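PDB 3FHK: bacilliredoxin BrxA from Bacillus subtilis, which removes bacillithiol from S-bacillithiolated proteins such as OhrR and MetE, acting as a dithiol bacilliredoxin of the thioredoxin superfamily with disulfide isomerase activity. Local coordinates for residues 45-50 with 112-117; 50-55 with 82-87. The protein carries 2 engineered substitutions. One frame throughout, in Å; residues are numbered along the deposited sequence.

Interaction 1: 45-50 with 112-117; sequences EGTTLV and LLKGKE
Leu113 and Thr48 form the hydrogen-bonded pair at the middle of this antiparallel contact. Leu113 N gives a nearly straight bond to Thr48 O (2.7 Å, N-H...O 170°) and lies in the carbonyl plane. The return bond, Thr48 N to Leu113 O, is 3.0 Å long, and its donor is tilted from the carbonyl plane. The two side chains lie side by side on one face of the sheet and point the same way. The CD2 branch of Leu113 does most of the touching. It meets Thr48 CB at 4.0 Å and presses on Val50 CG2 at 3.5 Å, a tight fit. Helix 34-43 covers this face through Phe40 and Met41.

Leu112 lies on the other face with Thr47 and Leu49. Its CD2 leans across to the backbone of the facing strand and comes within 3.2 Å of Thr48 O. Beyond the strand ends, Gly115 N bonds to Gly46 O at 3.0 Å. Gly115 sits in the type II' turn from Lys114 to Glu117 that leads into strand 117-122.

Thr48 OG1 points beside its own backbone N (chi1 -69°), where it donates to a water. That water also donates to Gly46 O and Gly115 O. Asn80 supplies a further hydrogen bond to the hydroxyl. The contact therefore pairs apolar packing with a polar end, where one water bridges Thr48 OG1 and Gly46 O to Gly115 O across the contact.

Interaction 2: 50-55 with 82-87; sequences VVVNSV and VTVFAG
Strands 50-53 and 82-85 run parallel, their axes 20° apart, with Val50, Val51, Val52 and Asn53 paired in turn with Val82, Thr83, Val84 and Phe85. The bond from Asn53 N to Val84 O is short (2.7 Å), with the donor nearly along the C=O axis. Past the paired strands, Ala86 N still hydrogen-bonds to Asn53 O, but from above the carbonyl plane.

Val51 O takes two bonds. One comes from Val84 N, the other from Thr83 OG1 at 2.8 Å. The threonine hydroxyl lies anti to its own backbone N (chi1 174°), which carries it over to the neighbouring strand. Water 2 joins it to Asn53 ND2.

Asn53 crosses one face of the Phe85 ring. Its CB stands 4.1 Å from the ring centroid in a CH-pi contact, and its amide lies toward the rim, 41° from the ring plane. ND2 comes within 3.2 Å of Phe85 CE2. Arg64 bonds to OD1 and the carbonyl of Met19 accepts from ND2, so both ends of the amide are held. Val55 CG2 meets the ring edge at CE1. On the other face of the sheet, Val52 CG2 touches Val84 CG2 at 3.9 Å.

Ser54 follows the strand, and its OG bonds to the backbone N of the nucleophile Cys56. The two strands belong to a beta-alpha-beta unit with helix 57-73 between them. Helix 90-97 packs on the face of Val50, Val52 and Val84, with Met96 against Val50 and Val84, and helix 2-24 packs on Thr83, Asn53 and Phe85.

Both interactions use strand 47-53, and Val50 belongs to each. Their centres lie about 16 Å apart. Interaction 1 joins this strand to the antiparallel strand 109-114 on one side; interaction 2 joins it to the parallel strand 80-85 on the other. Strand 47-53 is thus an inner strand of the mixed, thioredoxin-type sheet. They also meet directly, through a probable hydrogen bond from Val82 N to Leu49 O. Along the chain, interaction 2 is nested inside the loop that interaction 1 closes. Interaction 1 lies away from the annotated sites, whereas segment 50-55 of interaction 2 runs straight into the CXC motif, Cys56 to Cys58, at the start of helix 57-73.

Interaction 1: 45-50 with 112-117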
loop_
_atom_site.group_PDB
_atom_site.type_symbol
_atom_site.label_atom_id
_atom_site.label_comp_id
_atom_site.label_asym_id
_atom_site.label_seq_id
_atom_site.Cartn_x
_atom_site.Cartn_y
_atom_site.Cartn_z
ATOM N N GLU A 45 39.651 -12.266 16.508
ATOM C CA GLU A 45 40.499 -12.682 17.610
ATOM C C GLU A 45 39.925 -12.195 18.931
ATOM O O GLU A 45 39.306 -11.124 19.000
ATOM C CB GLU A 45 41.923 -12.160 17.419
ATOM C CG GLU A 45 42.790 -13.080 16.571
ATOM C CD GLU A 45 44.011 -12.384 15.994
ATOM O OE1 GLU A 45 44.266 -11.213 16.355
ATOM O OE2 GLU A 45 44.710 -13.011 15.170
ATOM N N GLY A 46 40.137 -12.988 19.976
ATOM C CA GLY A 46 39.630 -12.663 21.292
ATOM C C GLY A 46 38.131 -12.866 21.341
ATOM O O GLY A 46 37.593 -13.713 20.626
ATOM N N THR A 47 37.449 -12.087 22.175
ATOM C CA THR A 47 36.016 -12.284 22.345
ATOM C C THR A 47 35.175 -11.367 21.475
ATOM O O THR A 47 35.550 -10.227 21.184
ATOM C CB THR A 47 35.577 -12.181 23.815
ATOM O OG1 THR A 47 35.932 -10.894 24.350
ATOM C CG2 THR A 47 36.247 -13.295 24.632
ATOM N N THR A 48 34.027 -11.893 21.061
ATOM C CA THR A 48 33.090 -11.153 20.246
ATOM C C THR A 48 31.663 -11.348 20.728
ATOM O O THR A 48 31.249 -12.465 21.023
ATOM C CB THR A 48 33.169 -11.569 18.775
ATOM O OG1 THR A 48 34.415 -11.128 18.221
ATOM C CG2 THR A 48 32.012 -10.940 17.982
ATOM N N LEU A 49 30.930 -10.243 20.831
ATOM C CA LEU A 49 29.485 -10.296 20.995
ATOM C C LEU A 49 28.842 -10.104 19.633
ATOM O O LEU A 49 29.032 -9.080 18.981
ATOM C CB LEU A 49 28.976 -9.228 21.966
ATOM C CG LEU A 49 27.453 -9.253 22.126
ATOM C CD1 LEU A 49 27.036 -10.578 22.718
ATOM C CD2 LEU A 49 26.932 -8.080 22.984
ATOM N N VAL A 50 28.106 -11.113 19.202
ATOM C CA VAL A 50 27.363 -11.047 17.966
ATOM C C VAL A 50 25.911 -10.847 18.356
ATOM O O VAL A 50 25.371 -11.562 19.214
ATOM C CB VAL A 50 27.514 -12.359 17.148
ATOM C CG1 VAL A 50 26.618 -12.339 15.910
ATOM C CG2 VAL A 50 28.995 -12.594 16.758
ATOM N N LEU A 112 28.178 -14.971 22.227
ATOM C CA LEU A 112 29.512 -14.620 22.679
ATOM C C LEU A 112 30.485 -15.624 22.054
ATOM O O LEU A 112 30.355 -16.840 22.258
ATOM C CB LEU A 112 29.595 -14.710 24.204
ATOM C CG LEU A 112 30.390 -13.647 24.977
ATOM C CD1 LEU A 112 31.004 -14.235 26.242
ATOM C CD2 LEU A 112 31.466 -12.992 24.128
ATOM N N LEU A 113 31.443 -15.114 21.284
ATOM C CA LEU A 113 32.463 -15.948 20.641
ATOM C C LEU A 113 33.811 -15.832 21.327
ATOM O O LEU A 113 34.145 -14.797 21.895
ATOM C CB LEU A 113 32.679 -15.495 19.200
ATOM C CG LEU A 113 31.721 -15.910 18.088
ATOM C CD1 LEU A 113 30.337 -16.223 18.616
ATOM C CD2 LEU A 113 31.684 -14.805 17.049
ATOM N N LYS A 114 34.586 -16.907 21.260
ATOM C CA LYS A 114 36.024 -16.853 21.482
ATOM C C LYS A 114 36.584 -17.319 20.148
ATOM O O LYS A 114 36.249 -18.414 19.691
ATOM C CB LYS A 114 36.438 -17.798 22.609
ATOM C CG LYS A 114 37.941 -17.928 22.817
ATOM C CD LYS A 114 38.431 -17.152 24.036
ATOM C CE LYS A 114 38.560 -15.663 23.748
ATOM N NZ LYS A 114 39.091 -14.890 24.916
ATOM N N GLY A 115 37.396 -16.487 19.500
ATOM C CA GLY A 115 37.702 -16.698 18.097
ATOM C C GLY A 115 36.392 -16.726 17.324
ATOM O O GLY A 115 35.578 -15.805 17.435
ATOM N N LYS A 116 36.161 -17.785 16.560
ATOM C CA LYS A 116 34.873 -17.945 15.886
ATOM C C LYS A 116 34.009 -19.052 16.515
ATOM O O LYS A 116 33.020 -19.493 15.933
ATOM C CB LYS A 116 35.062 -18.173 14.385
ATOM C CG LYS A 116 35.875 -19.398 14.034
ATOM C CD LYS A 116 36.064 -19.534 12.526
ATOM C CE LYS A 116 36.569 -20.928 12.160
ATOM N NZ LYS A 116 36.579 -21.153 10.682
ATOM N N GLU A 117 34.383 -19.482 17.715
ATOM C CA GLU A 117 33.631 -20.504 18.433
ATOM C C GLU A 117 32.674 -19.882 19.451
ATOM O O GLU A 117 33.067 -19.008 20.219
ATOM C CB GLU A 117 34.590 -21.451 19.162
ATOM C CG GLU A 117 33.873 -22.407 20.113
ATOM C CD GLU A 117 34.800 -23.046 21.140
ATOM O OE1 GLU A 117 34.921 -24.293 21.130
ATOM O OE2 GLU A 117 35.405 -22.309 21.953
HETATM O O HOH W 1 35.790 -13.200 18.365
#

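Interaction 2: 50-55 with 82-87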
loop_
_atom_site.group_PDB
_atom_site.type_symbol
_atom_site.label_atom_id
_atom_site.label_comp_id
_atom_site.label_asym_id
_atom_site.label_seq_id
_atom_site.Cartn_x
_atom_site.Cartn_y
_atom_site.Cartn_z
ATOM N N VAL A 50 28.106 -11.113 19.202
ATOM C CA VAL A 50 27.363 -11.047 17.966
ATOM C C VAL A 50 25.911 -10.847 18.356
ATOM O O VAL A 50 25.371 -11.562 19.214
ATOM C CB VAL A 50 27.514 -12.359 17.148
ATOM C CG1 VAL A 50 26.618 -12.339 15.910
ATOM C CG2 VAL A 50 28.995 -12.594 16.758
ATOM N N VAL A 51 25.279 -9.855 17.753
ATOM C CA VAL A 51 23.852 -9.667 17.949
ATOM C C VAL A 51 23.135 -9.955 16.647
ATOM O O VAL A 51 23.425 -9.355 15.610
ATOM C CB VAL A 51 23.508 -8.246 18.419
ATOM C CG1 VAL A 51 21.988 -8.070 18.507
ATOM C CG2 VAL A 51 24.171 -7.965 19.760
ATOM N N VAL A 52 22.224 -10.910 16.698
ATOM C CA VAL A 52 21.353 -11.150 15.568
ATOM C C VAL A 52 20.125 -10.279 15.728
ATOM O O VAL A 52 19.238 -10.561 16.545
ATOM C CB VAL A 52 20.962 -12.614 15.457
ATOM C CG1 VAL A 52 19.949 -12.787 14.334
ATOM C CG2 VAL A 52 22.202 -13.441 15.199
ATOM N N ASN A 53 20.103 -9.206 14.947
ATOM C CA ASN A 53 19.104 -8.165 15.080
ATOM C C ASN A 53 17.808 -8.583 14.393
ATOM O O ASN A 53 17.783 -9.584 13.675
ATOM C CB ASN A 53 19.651 -6.858 14.500
ATOM C CG ASN A 53 18.967 -5.629 15.072
ATOM O OD1 ASN A 53 18.092 -5.731 15.935
ATOM N ND2 ASN A 53 19.356 -4.458 14.582
ATOM N N SER A 54 16.737 -7.827 14.629
ATOM C CA SER A 54 15.409 -8.168 14.120
ATOM C C SER A 54 14.469 -6.967 14.245
ATOM O O SER A 54 14.704 -6.077 15.051
ATOM C CB SER A 54 14.837 -9.361 14.899
ATOM O OG SER A 54 13.425 -9.467 14.741
ATOM N N VAL A 55 13.395 -6.957 13.458
ATOM C CA VAL A 55 12.426 -5.857 13.478
ATOM C C VAL A 55 11.405 -5.946 14.624
ATOM O O VAL A 55 10.752 -4.962 14.976
ATOM C CB VAL A 55 11.662 -5.787 12.136
ATOM C CG1 VAL A 55 10.622 -4.690 12.163
ATOM C CG2 VAL A 55 12.628 -5.550 10.999
ATOM N N VAL A 82 29.564 -7.025 16.875
ATOM C CA VAL A 82 29.123 -7.002 15.490
ATOM C C VAL A 82 27.686 -7.474 15.428
ATOM O O VAL A 82 27.159 -8.069 16.371
ATOM C CB VAL A 82 30.003 -7.891 14.584
ATOM C CG1 VAL A 82 31.476 -7.582 14.798
ATOM C CG2 VAL A 82 29.720 -9.352 14.836
ATOM N N THR A 83 27.032 -7.188 14.323
ATOM C CA THR A 83 25.649 -7.570 14.216
ATOM C C THR A 83 25.299 -7.950 12.796
ATOM O O THR A 83 25.898 -7.464 11.834
ATOM C CB THR A 83 24.704 -6.448 14.731
ATOM O OG1 THR A 83 23.349 -6.823 14.484
ATOM C CG2 THR A 83 25.007 -5.114 14.051
ATOM N N VAL A 84 24.344 -8.860 12.694
ATOM C CA VAL A 84 23.717 -9.184 11.435
ATOM C C VAL A 84 22.234 -8.974 11.660
ATOM O O VAL A 84 21.732 -9.203 12.762
ATOM C CB VAL A 84 23.990 -10.638 11.026
ATOM C CG1 VAL A 84 25.422 -10.788 10.501
ATOM C CG2 VAL A 84 23.746 -11.564 12.210
ATOM N N PHE A 85 21.538 -8.527 10.620
ATOM C CA PHE A 85 20.136 -8.175 10.735
ATOM C C PHE A 85 19.247 -9.223 10.090
ATOM O O PHE A 85 19.051 -9.223 8.877
ATOM C CB PHE A 85 19.867 -6.813 10.096
ATOM C CG PHE A 85 18.700 -6.092 10.702
ATOM C CD1 PHE A 85 17.453 -6.680 10.729
ATOM C CD2 PHE A 85 18.851 -4.834 11.261
ATOM C CE1 PHE A 85 16.371 -6.030 11.289
ATOM C CE2 PHE A 85 17.771 -4.186 11.828
ATOM C CZ PHE A 85 16.528 -4.790 11.842
ATOM N N ALA A 86 18.689 -10.108 10.904
ATOM C CA ALA A 86 17.855 -11.183 10.366
ATOM C C ALA A 86 16.647 -10.626 9.612
ATOM O O ALA A 86 16.035 -9.646 10.032
ATOM C CB ALA A 86 17.407 -12.109 11.482
ATOM N N GLY A 87 16.301 -11.250 8.495
ATOM C CA GLY A 87 15.110 -10.849 7.767
ATOM C C GLY A 87 15.354 -9.688 6.828
ATOM O O GLY A 87 14.617 -9.508 5.859
HETATM O O HOH W 2 21.806 -5.234 12.833
HETATM O O HOH W 3 13.675 -8.783 10.790
#